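Twin-arginine translocation pathway signal protein (Burkholderia phytofirmans, PDB 2RJO) probably serves as a periplasmic sugar-binding protein, holding beta-D-galactopyranose in the cleft between its two lobes, as in solute receptors of ABC transporters. Local coordinates at residues Gly4-Leu8 with Ala31-Pro37; Ala22-Ala27 with Pro253-Gly258; Asn72-Arg78 with Asn96-Leu101; Gly200-Asp206 with Ile225-Asp231. All coordinates share one frame; numbering follows the deposited sequence.

Contact 1: residues Gly4-Leu8 with Ala31-Pro37; sequences GQTTL and AKSVGLP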
# COMPACT_ATOMS: atom_id res chain seq x y z
N GLY A 4 -2.96 -32.83 -0.86
CA GLY A 4 -1.55 -32.56 -0.66
C GLY A 4 -1.32 -31.38 0.28
O GLY A 4 -2.13 -31.11 1.18
N GLN A 5 -0.21 -30.67 0.07
CA GLN A 5 0.12 -29.53 0.91
C GLN A 5 -0.74 -28.33 0.57
O GLN A 5 -1.22 -28.19 -0.55
CB GLN A 5 1.57 -29.09 0.72
CG GLN A 5 2.57 -30.19 0.54
CD GLN A 5 3.85 -29.65 -0.04
OE1 GLN A 5 4.58 -28.91 0.62
NE2 GLN A 5 4.13 -29.98 -1.31
N THR A 6 -0.93 -27.46 1.55
CA THR A 6 -1.70 -26.25 1.35
C THR A 6 -0.84 -25.34 0.48
O THR A 6 0.38 -25.30 0.65
CB THR A 6 -1.99 -25.54 2.69
OG1 THR A 6 -2.94 -26.30 3.44
CG2 THR A 6 -2.53 -24.15 2.43
N THR A 7 -1.46 -24.64 -0.46
CA THR A 7 -0.70 -23.73 -1.31
C THR A 7 -0.85 -22.31 -0.79
O THR A 7 -1.93 -21.91 -0.34
CB THR A 7 -1.20 -23.79 -2.78
OG1 THR A 7 -0.95 -25.10 -3.32
CG2 THR A 7 -0.46 -22.78 -3.64
N LEU A 8 0.23 -21.55 -0.80
CA LEU A 8 0.17 -20.17 -0.37
C LEU A 8 0.29 -19.33 -1.63
O LEU A 8 1.18 -19.57 -2.45
CB LEU A 8 1.31 -19.86 0.61
CG LEU A 8 1.32 -20.64 1.93
CD1 LEU A 8 2.52 -20.22 2.77
CD2 LEU A 8 0.04 -20.39 2.69
N ALA A 31 6.23 -18.29 3.29
CA ALA A 31 5.99 -19.63 2.78
C ALA A 31 7.21 -20.47 3.12
O ALA A 31 7.10 -21.61 3.55
CB ALA A 31 5.78 -19.59 1.26
N LYS A 32 8.38 -19.86 2.93
CA LYS A 32 9.66 -20.49 3.21
C LYS A 32 9.73 -21.04 4.62
O LYS A 32 10.10 -22.19 4.83
CB LYS A 32 10.78 -19.46 3.04
CG LYS A 32 11.78 -19.78 1.96
CD LYS A 32 11.14 -19.78 0.59
CE LYS A 32 12.21 -20.06 -0.48
NZ LYS A 32 13.28 -19.02 -0.46
N SER A 33 9.36 -20.19 5.57
CA SER A 33 9.41 -20.54 6.98
C SER A 33 8.52 -21.72 7.34
O SER A 33 8.91 -22.55 8.16
CB SER A 33 9.04 -19.32 7.83
OG SER A 33 7.67 -18.98 7.70
N VAL A 34 7.34 -21.81 6.72
CA VAL A 34 6.44 -22.92 7.02
C VAL A 34 6.60 -24.10 6.06
O VAL A 34 5.90 -25.10 6.17
CB VAL A 34 4.96 -22.46 7.01
CG1 VAL A 34 4.73 -21.48 8.15
CG2 VAL A 34 4.61 -21.84 5.67
N GLY A 35 7.52 -23.97 5.11
CA GLY A 35 7.75 -25.04 4.15
C GLY A 35 6.58 -25.38 3.25
O GLY A 35 6.36 -26.56 2.96
N LEU A 36 5.82 -24.38 2.82
CA LEU A 36 4.69 -24.62 1.93
C LEU A 36 4.94 -24.00 0.56
O LEU A 36 5.60 -22.97 0.44
CB LEU A 36 3.39 -24.06 2.53
CG LEU A 36 2.91 -24.64 3.85
CD1 LEU A 36 1.79 -23.80 4.40
CD2 LEU A 36 2.44 -26.07 3.66
N PRO A 37 4.42 -24.63 -0.51
CA PRO A 37 4.62 -24.09 -1.85
C PRO A 37 4.04 -22.69 -1.96
O PRO A 37 2.98 -22.39 -1.38
CB PRO A 37 3.91 -25.11 -2.75
CG PRO A 37 2.85 -25.68 -1.85
CD PRO A 37 3.58 -25.84 -0.54
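L8 and P37 are joined by the one hydrogen bond between G4-L8 and A31-P37. L8 N donates to P37 O over 2.9 Å, with an N-H...O angle of 165°. The bond starts the parallel pairing of strand 7-12 with strand 38-42.

Apolar packing centres on the branched end of L8. Its CG stands beside the backbone N (chi1 -63°), and CD1 reaches the end of helix 18-34, meeting A31 CB at 3.6 Å and V34 CG2 at 3.9 Å. L36 CB touches the same methyl, while L36 CD1 packs against L8 CG, the two leucines meeting at a slant. L36 CD2 instead lies 3.7 Å from T6 O.

The P37 ring adds contacts by its CG and CD edge. P37 CD sits 3.5 Å from T6 O and 3.4 Å from Q5 OE1, which the Q5 chain, extended beyond CG, brings to it.

G35 ends the helix in a Schellman motif: its positive phi (63°) and the bond from L36 N to A31 O turn the chain back toward strand 38-42.

This is the return corner of the beta-alpha-beta unit formed by strand 7-12, helix 18-34 and strand 38-42. Strand 65-69 flanks strand 7-12, with V66 against T6 and L8, while L261 and L265 of helix 253-268 pack on L8, V34 and L36.

Contact 2: residues Ala22-Ala27 with Pro253-Gly258; sequences AFNKGA and PFWLGG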
# COMPACT_ATOMS: atom_id res chain seq x y z
N ALA A 22 8.81 -5.91 -2.54
CA ALA A 22 8.98 -6.28 -1.15
C ALA A 22 7.78 -7.09 -0.64
O ALA A 22 7.93 -8.06 0.11
CB ALA A 22 9.16 -5.04 -0.32
N PHE A 23 6.59 -6.67 -1.05
CA PHE A 23 5.37 -7.35 -0.65
C PHE A 23 5.49 -8.83 -1.00
O PHE A 23 5.17 -9.71 -0.20
CB PHE A 23 4.18 -6.75 -1.38
CG PHE A 23 2.85 -7.27 -0.93
CD1 PHE A 23 2.37 -6.99 0.35
CD2 PHE A 23 2.05 -8.01 -1.79
CE1 PHE A 23 1.12 -7.45 0.76
CE2 PHE A 23 0.79 -8.47 -1.39
CZ PHE A 23 0.32 -8.19 -0.11
N ASN A 24 5.94 -9.09 -2.22
CA ASN A 24 6.13 -10.43 -2.74
C ASN A 24 7.23 -11.17 -1.98
O ASN A 24 7.12 -12.37 -1.72
CB ASN A 24 6.47 -10.34 -4.22
CG ASN A 24 6.91 -11.68 -4.79
OD1 ASN A 24 7.97 -11.77 -5.40
ND2 ASN A 24 6.09 -12.71 -4.60
N LYS A 25 8.29 -10.44 -1.64
CA LYS A 25 9.44 -10.98 -0.91
C LYS A 25 9.00 -11.50 0.44
O LYS A 25 9.41 -12.57 0.87
CB LYS A 25 10.47 -9.87 -0.68
CG LYS A 25 11.85 -10.12 -1.26
CD LYS A 25 11.85 -10.07 -2.78
CE LYS A 25 13.23 -9.69 -3.32
NZ LYS A 25 13.63 -8.29 -2.90
N GLY A 26 8.17 -10.71 1.12
CA GLY A 26 7.66 -11.10 2.43
C GLY A 26 6.82 -12.36 2.39
O GLY A 26 6.96 -13.22 3.26
N ALA A 27 5.94 -12.48 1.40
CA ALA A 27 5.08 -13.65 1.26
C ALA A 27 5.97 -14.87 1.03
O ALA A 27 5.81 -15.93 1.64
CB ALA A 27 4.12 -13.48 0.09
N PRO A 253 5.77 -3.35 3.40
CA PRO A 253 5.17 -4.30 2.46
C PRO A 253 5.69 -5.71 2.71
O PRO A 253 4.93 -6.68 2.63
CB PRO A 253 5.56 -3.74 1.09
CG PRO A 253 6.76 -2.88 1.38
CD PRO A 253 6.40 -2.23 2.68
N PHE A 254 6.97 -5.84 3.01
CA PHE A 254 7.54 -7.15 3.30
C PHE A 254 6.67 -7.82 4.38
O PHE A 254 6.15 -8.91 4.17
CB PHE A 254 8.96 -7.00 3.83
CG PHE A 254 9.62 -8.30 4.17
CD1 PHE A 254 10.37 -8.99 3.22
CD2 PHE A 254 9.50 -8.84 5.45
CE1 PHE A 254 10.99 -10.20 3.53
CE2 PHE A 254 10.12 -10.05 5.77
CZ PHE A 254 10.87 -10.73 4.81
N TRP A 255 6.53 -7.16 5.52
CA TRP A 255 5.73 -7.68 6.62
C TRP A 255 4.28 -7.94 6.18
O TRP A 255 3.70 -8.98 6.50
CB TRP A 255 5.73 -6.69 7.78
CG TRP A 255 4.85 -7.12 8.90
CD1 TRP A 255 5.11 -8.08 9.83
CD2 TRP A 255 3.53 -6.63 9.19
NE1 TRP A 255 4.04 -8.23 10.69
CE2 TRP A 255 3.06 -7.35 10.31
CE3 TRP A 255 2.71 -5.66 8.61
CZ2 TRP A 255 1.79 -7.12 10.86
CZ3 TRP A 255 1.44 -5.44 9.16
CH2 TRP A 255 1.00 -6.16 10.27
N LEU A 256 3.69 -6.99 5.46
CA LEU A 256 2.33 -7.14 4.99
C LEU A 256 2.17 -8.42 4.17
O LEU A 256 1.21 -9.15 4.35
CB LEU A 256 1.91 -5.95 4.13
CG LEU A 256 1.39 -4.73 4.87
CD1 LEU A 256 1.31 -3.54 3.92
CD2 LEU A 256 0.02 -5.06 5.44
N GLY A 257 3.12 -8.66 3.28
CA GLY A 257 3.09 -9.84 2.43
C GLY A 257 3.09 -11.17 3.15
O GLY A 257 2.41 -12.11 2.75
N GLY A 258 3.88 -11.25 4.23
CA GLY A 258 3.96 -12.48 4.98
C GLY A 258 2.88 -12.65 6.04
O GLY A 258 2.31 -13.73 6.16
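F23 of helix 18-34 reaches across to helix 253-268, its CB resting 4.1 Å from P253 CB. The ring leaves CB opposite the backbone N (chi1 -173°) and meets P253 and G257. CD1 comes to 3.4 Å from P253 O. CE1 approaches the G257 backbone and also L256 CB, which meets the ring at its edge, in plane, while CZ lies close to G257 CA. That CA sits over one ring face in a CH-pi contact, 3.9 Å from the F23 centroid.

The two segments' axes approach to 6.2 Å and cross at -44°, a close packing of two helices with glycines at the interface: G26 on one and G257 and G258 on the other. Backbones therefore meet directly through CA-H...O contacts given in both directions: G26 CA to F254 O at 3.2 Å, and G257 CA to F23 O at 3.4 Å.

F254 makes the corresponding CH-pi contact from the other helix. G26 CA lies over one face of its ring, 3.7 Å from the centroid and 18° off the normal, and K25 CB touches CD1. Toward the start of helix 253-268, A22 CB meets P253 CG at 3.6 Å. N68 reaches the L256 and G257 carbonyls from strand 65-69, and C10 and F12 of strand 7-12 pack against F23.

Contact 3: residues Asn72-Arg78 with Asn96-Leu101; sequences NDSADAR and NKPKDL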
# COMPACT_ATOMS: atom_id res chain seq x y z
N ASN A 72 -6.89 -5.20 -7.07
CA ASN A 72 -6.59 -4.18 -8.08
C ASN A 72 -7.54 -2.99 -7.90
O ASN A 72 -7.12 -1.83 -7.98
CB ASN A 72 -6.74 -4.78 -9.48
CG ASN A 72 -6.43 -3.79 -10.57
OD1 ASN A 72 -5.35 -3.20 -10.60
ND2 ASN A 72 -7.37 -3.62 -11.51
N ASP A 73 -8.81 -3.28 -7.64
CA ASP A 73 -9.82 -2.26 -7.42
C ASP A 73 -10.68 -2.76 -6.26
O ASP A 73 -10.71 -3.95 -5.97
CB ASP A 73 -10.69 -2.05 -8.67
CG ASP A 73 -10.49 -0.67 -9.31
OD1 ASP A 73 -10.08 0.27 -8.58
OD2 ASP A 73 -10.76 -0.51 -10.54
N SER A 74 -11.38 -1.85 -5.60
CA SER A 74 -12.22 -2.23 -4.47
C SER A 74 -13.36 -3.18 -4.84
O SER A 74 -13.83 -3.94 -3.99
CB SER A 74 -12.78 -0.98 -3.80
OG SER A 74 -11.71 -0.10 -3.49
N ALA A 75 -13.80 -3.15 -6.09
CA ALA A 75 -14.89 -4.02 -6.54
C ALA A 75 -14.43 -5.48 -6.60
O ALA A 75 -15.18 -6.38 -6.21
CB ALA A 75 -15.37 -3.59 -7.91
N ASP A 76 -13.21 -5.70 -7.07
CA ASP A 76 -12.64 -7.04 -7.21
C ASP A 76 -12.65 -7.83 -5.91
O ASP A 76 -12.78 -9.05 -5.93
CB ASP A 76 -11.20 -6.95 -7.71
CG ASP A 76 -11.09 -6.28 -9.06
OD1 ASP A 76 -11.81 -6.70 -9.98
OD2 ASP A 76 -10.27 -5.34 -9.20
N ALA A 77 -12.48 -7.14 -4.79
CA ALA A 77 -12.44 -7.78 -3.48
C ALA A 77 -13.62 -8.70 -3.19
O ALA A 77 -13.42 -9.81 -2.70
CB ALA A 77 -12.36 -6.73 -2.40
N ARG A 78 -14.84 -8.25 -3.47
CA ARG A 78 -16.00 -9.07 -3.18
C ARG A 78 -16.02 -10.35 -3.99
O ARG A 78 -16.22 -11.43 -3.44
CB ARG A 78 -17.30 -8.30 -3.44
CG ARG A 78 -18.54 -9.04 -2.90
CD ARG A 78 -19.83 -8.45 -3.47
NE ARG A 78 -19.83 -7.00 -3.44
CZ ARG A 78 -19.94 -6.26 -2.33
NH1 ARG A 78 -20.07 -6.85 -1.15
NH2 ARG A 78 -19.94 -4.94 -2.42
N ASN A 96 -7.63 -2.45 -0.62
CA ASN A 96 -8.88 -2.25 -1.34
C ASN A 96 -10.05 -3.21 -1.11
O ASN A 96 -9.89 -4.43 -1.19
CB ASN A 96 -8.61 -2.19 -2.86
CG ASN A 96 -7.54 -1.17 -3.23
OD1 ASN A 96 -7.67 0.02 -2.95
ND2 ASN A 96 -6.48 -1.64 -3.87
N LYS A 97 -11.22 -2.65 -0.86
CA LYS A 97 -12.44 -3.41 -0.66
C LYS A 97 -13.61 -2.45 -0.49
O LYS A 97 -13.42 -1.29 -0.12
CB LYS A 97 -12.35 -4.29 0.60
CG LYS A 97 -12.62 -3.54 1.90
CD LYS A 97 -12.79 -4.50 3.07
CE LYS A 97 -13.20 -3.77 4.34
NZ LYS A 97 -14.57 -3.17 4.28
N PRO A 98 -14.83 -2.93 -0.78
CA PRO A 98 -16.01 -2.07 -0.64
C PRO A 98 -16.24 -1.82 0.85
O PRO A 98 -15.85 -2.62 1.68
CB PRO A 98 -17.13 -2.92 -1.24
CG PRO A 98 -16.41 -3.86 -2.19
CD PRO A 98 -15.19 -4.22 -1.40
N LYS A 99 -16.88 -0.71 1.18
CA LYS A 99 -17.13 -0.42 2.58
C LYS A 99 -17.98 -1.51 3.23
O LYS A 99 -17.71 -1.93 4.36
CB LYS A 99 -17.84 0.93 2.71
CG LYS A 99 -18.08 1.38 4.15
CD LYS A 99 -19.10 2.52 4.19
CE LYS A 99 -19.38 2.96 5.62
NZ LYS A 99 -19.81 1.80 6.47
N ASP A 100 -18.99 -2.00 2.50
CA ASP A 100 -19.90 -3.03 3.03
C ASP A 100 -19.32 -4.43 3.18
O ASP A 100 -19.87 -5.25 3.91
CB ASP A 100 -21.16 -3.14 2.18
CG ASP A 100 -21.88 -1.83 2.02
OD1 ASP A 100 -21.67 -0.91 2.85
OD2 ASP A 100 -22.68 -1.72 1.06
N LEU A 101 -18.23 -4.72 2.48
CA LEU A 101 -17.62 -6.04 2.57
C LEU A 101 -16.84 -6.21 3.87
O LEU A 101 -15.78 -5.60 4.04
CB LEU A 101 -16.69 -6.27 1.38
CG LEU A 101 -16.17 -7.69 1.24
CD1 LEU A 101 -17.34 -8.61 0.93
CD2 LEU A 101 -15.13 -7.75 0.11
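S74 and K97 bring the backbones closest, their CA atoms 4.0 Å apart, where the first turn of helix 74-87 meets the irregular chain N96-L101. The two diverge to 6.7 Å between the CA atoms of R78 and L101. S74 O faces the P98 ring, with CD at 2.9 Å, a tight approach.

A77 CB points into the loop, touching N96 O at 3.6 Å and K97 CA at 3.7 Å. Beyond it, L101 CD2 packs on the helix backbone, 3.6 Å from R78 N. The contact joins the helix that follows strand 65-69 to the loop that follows strand 90-94, at the carboxyl ends of neighbouring parallel strands, where the sugar site of this periplasmic-binding-protein fold lies. N96 belongs to that site: its ND2 bonds P71 O and makes a weak hydrogen bond to galactose O6.

R78 bends at chi3 (-45°), bringing NH2 to 3.7 Å from P98 CB and NH1 near L101 CD1; the guanidinium meets both apolar side chains obliquely. K97 CB touches A77 CB; beyond it the chain bends at chi4 (67°), and NZ donates to L101 O over 2.7 Å and to P98 O, fastening the loop to itself, and also bonds Y323 OH.

Contact 4: residues Gly200-Asp206 with Ile225-Asp231; sequences GVWAAND and IPVTGMD. With GAL (beta-D-galactopyranose), chain B.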
# COMPACT_ATOMS: atom_id res chain seq x y z
N GLY A 200 6.36 22.97 -4.45
CA GLY A 200 6.35 21.67 -3.82
C GLY A 200 5.54 20.63 -4.58
O GLY A 200 4.78 20.97 -5.50
N VAL A 201 5.72 19.37 -4.21
CA VAL A 201 5.03 18.26 -4.86
C VAL A 201 4.64 17.19 -3.85
O VAL A 201 5.47 16.73 -3.08
CB VAL A 201 5.93 17.59 -5.91
CG1 VAL A 201 5.13 16.53 -6.68
CG2 VAL A 201 6.52 18.63 -6.86
N TRP A 202 3.36 16.80 -3.87
CA TRP A 202 2.82 15.76 -2.99
C TRP A 202 2.45 14.57 -3.88
O TRP A 202 1.78 14.74 -4.90
CB TRP A 202 1.55 16.26 -2.30
CG TRP A 202 0.89 15.29 -1.31
CD1 TRP A 202 1.12 15.21 0.03
CD2 TRP A 202 -0.14 14.32 -1.60
NE1 TRP A 202 0.29 14.27 0.61
CE2 TRP A 202 -0.48 13.70 -0.37
CE3 TRP A 202 -0.79 13.91 -2.77
CZ2 TRP A 202 -1.47 12.71 -0.28
CZ3 TRP A 202 -1.78 12.92 -2.68
CH2 TRP A 202 -2.10 12.33 -1.44
N ALA A 203 2.90 13.37 -3.50
CA ALA A 203 2.59 12.16 -4.25
C ALA A 203 1.91 11.12 -3.35
O ALA A 203 2.33 10.92 -2.20
CB ALA A 203 3.87 11.57 -4.85
N ALA A 204 0.87 10.48 -3.87
CA ALA A 204 0.12 9.48 -3.10
C ALA A 204 0.91 8.21 -2.75
O ALA A 204 0.46 7.42 -1.92
CB ALA A 204 -1.18 9.12 -3.82
N ASN A 205 2.06 8.00 -3.39
CA ASN A 205 2.92 6.85 -3.09
C ASN A 205 4.35 7.15 -3.56
O ASN A 205 4.57 8.14 -4.26
CB ASN A 205 2.37 5.55 -3.70
CG ASN A 205 2.72 5.37 -5.17
OD1 ASN A 205 2.76 6.33 -5.93
ND2 ASN A 205 2.95 4.13 -5.57
N ASP A 206 5.32 6.33 -3.17
CA ASP A 206 6.71 6.56 -3.56
C ASP A 206 7.00 6.48 -5.06
O ASP A 206 7.75 7.30 -5.58
CB ASP A 206 7.66 5.59 -2.85
CG ASP A 206 7.82 5.91 -1.37
OD1 ASP A 206 7.30 6.96 -0.93
OD2 ASP A 206 8.47 5.12 -0.66
N ILE A 225 13.00 21.41 -5.16
CA ILE A 225 11.56 21.42 -4.97
C ILE A 225 11.26 20.20 -4.09
O ILE A 225 11.52 19.07 -4.49
CB ILE A 225 10.82 21.31 -6.32
CG1 ILE A 225 11.11 22.55 -7.17
CG2 ILE A 225 9.32 21.18 -6.09
CD1 ILE A 225 10.58 22.46 -8.58
N PRO A 226 10.74 20.44 -2.87
CA PRO A 226 10.41 19.36 -1.94
C PRO A 226 9.28 18.45 -2.44
O PRO A 226 8.28 18.91 -2.97
CB PRO A 226 10.04 20.11 -0.67
CG PRO A 226 9.42 21.35 -1.19
CD PRO A 226 10.38 21.74 -2.29
N VAL A 227 9.47 17.15 -2.26
CA VAL A 227 8.49 16.17 -2.70
C VAL A 227 8.27 15.15 -1.61
O VAL A 227 9.18 14.85 -0.83
CB VAL A 227 8.99 15.43 -3.94
CG1 VAL A 227 7.89 14.54 -4.49
CG2 VAL A 227 9.48 16.42 -4.98
N THR A 228 7.05 14.62 -1.53
CA THR A 228 6.73 13.59 -0.55
C THR A 228 6.04 12.39 -1.21
O THR A 228 5.44 12.52 -2.27
CB THR A 228 5.83 14.11 0.57
OG1 THR A 228 4.58 14.56 0.02
CG2 THR A 228 6.51 15.23 1.32
N GLY A 229 6.15 11.24 -0.56
CA GLY A 229 5.54 10.03 -1.09
C GLY A 229 4.95 9.19 0.03
O GLY A 229 4.63 9.72 1.09
N MSE A 230 4.81 7.90 -0.21
CA MSE A 230 4.27 6.98 0.79
C MSE A 230 4.54 5.56 0.36
O MSE A 230 4.32 5.21 -0.79
CB MSE A 230 2.75 7.20 0.98
CG MSE A 230 2.42 8.20 2.09
SE MSE A 230 0.65 8.41 2.46
CE MSE A 230 0.28 9.83 1.48
N ASP A 231 5.02 4.75 1.30
CA ASP A 231 5.34 3.34 1.07
C ASP A 231 6.61 2.98 1.84
O ASP A 231 6.70 1.92 2.43
CB ASP A 231 5.54 3.02 -0.42
CG ASP A 231 4.22 2.76 -1.15
OD1 ASP A 231 3.18 2.62 -0.46
OD2 ASP A 231 4.22 2.68 -2.40
C1 GAL B . 0.25 0.48 -4.64
C2 GAL B . 0.72 1.62 -3.70
C3 GAL B . 0.28 1.27 -2.26
C4 GAL B . -1.25 1.13 -2.23
C5 GAL B . -1.62 -0.01 -3.22
C6 GAL B . -3.13 -0.17 -3.23
O1 GAL B . 0.64 0.80 -5.99
O2 GAL B . 2.14 1.73 -3.74
O3 GAL B . 0.66 2.32 -1.36
O4 GAL B . -1.84 2.36 -2.66
O5 GAL B . -1.19 0.34 -4.58
O6 GAL B . -3.44 -1.21 -4.14
O HOH W 1 3.08 12.20 0.19
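D231 and N205 grip the same hydroxyl of beta-D-galactopyranose. They follow the carboxyl ends of parallel strands 227-228 and 198-203, the usual ligand-facing end of such a sheet, in a beta-alpha-beta unit crossing over through helix 206-218. GAL O2 donates to D231 OD2 over 2.7 Å and accepts from N205 ND2 over 3.1 Å, while GAL O3 donates to D231 OD1, again over 2.7 Å. The carboxylate thus takes two adjacent sugar hydroxyls, one on each oxygen, and stands nearly upright to the N205 amide plane (87°). A chi1 of 82° puts N205 CG between the backbone N and carbonyl carbon, from where ND2 reaches GAL O2 and OD1 caps helix 206-218 through M208 N. R13, Y20, D70 and R154 also bond the sugar.

V201 N bonds P226 O, T228 N bonds V201 O, and A203 N bonds T228 O. Past the strands, D206 N bonds M230 O over 2.8 Å, and D206 OD1 is held by S248 OG.

V201 and V227 lie side by side on one face of the sheet, V227 also against A209 and L216 of helix 206-218. W202 and T228 share the other, where selenomethionine M230 CE meets W202 CZ2 at 3.8 Å. One water lies over a face of the W202 indole, donating to A203 O and G229 O and accepting from T228 OG1 at 2.8 Å.

From the N terminus, contact 1 closes a short loop around helix 18-34, tying its end to strand 7-12. Contact 2 starts earlier on the same helix, so the two cross along the chain; it reaches 226 residues ahead to helix 253-268 and closes the longest loop. Contacts 3 and 4 both fall within that loop, one after the other. Contact 3 joins helix 74-87 to the loop after strand 90-94 in the lobe of the larger sheet, and contact 4 pairs two strands of the four-stranded sheet. Contacts 3 and 4, about 11 Å apart at their nearest atoms, bring N96, N205 and D231 to the galactose. Contacts 2 and 4 touch where P253 meets D231.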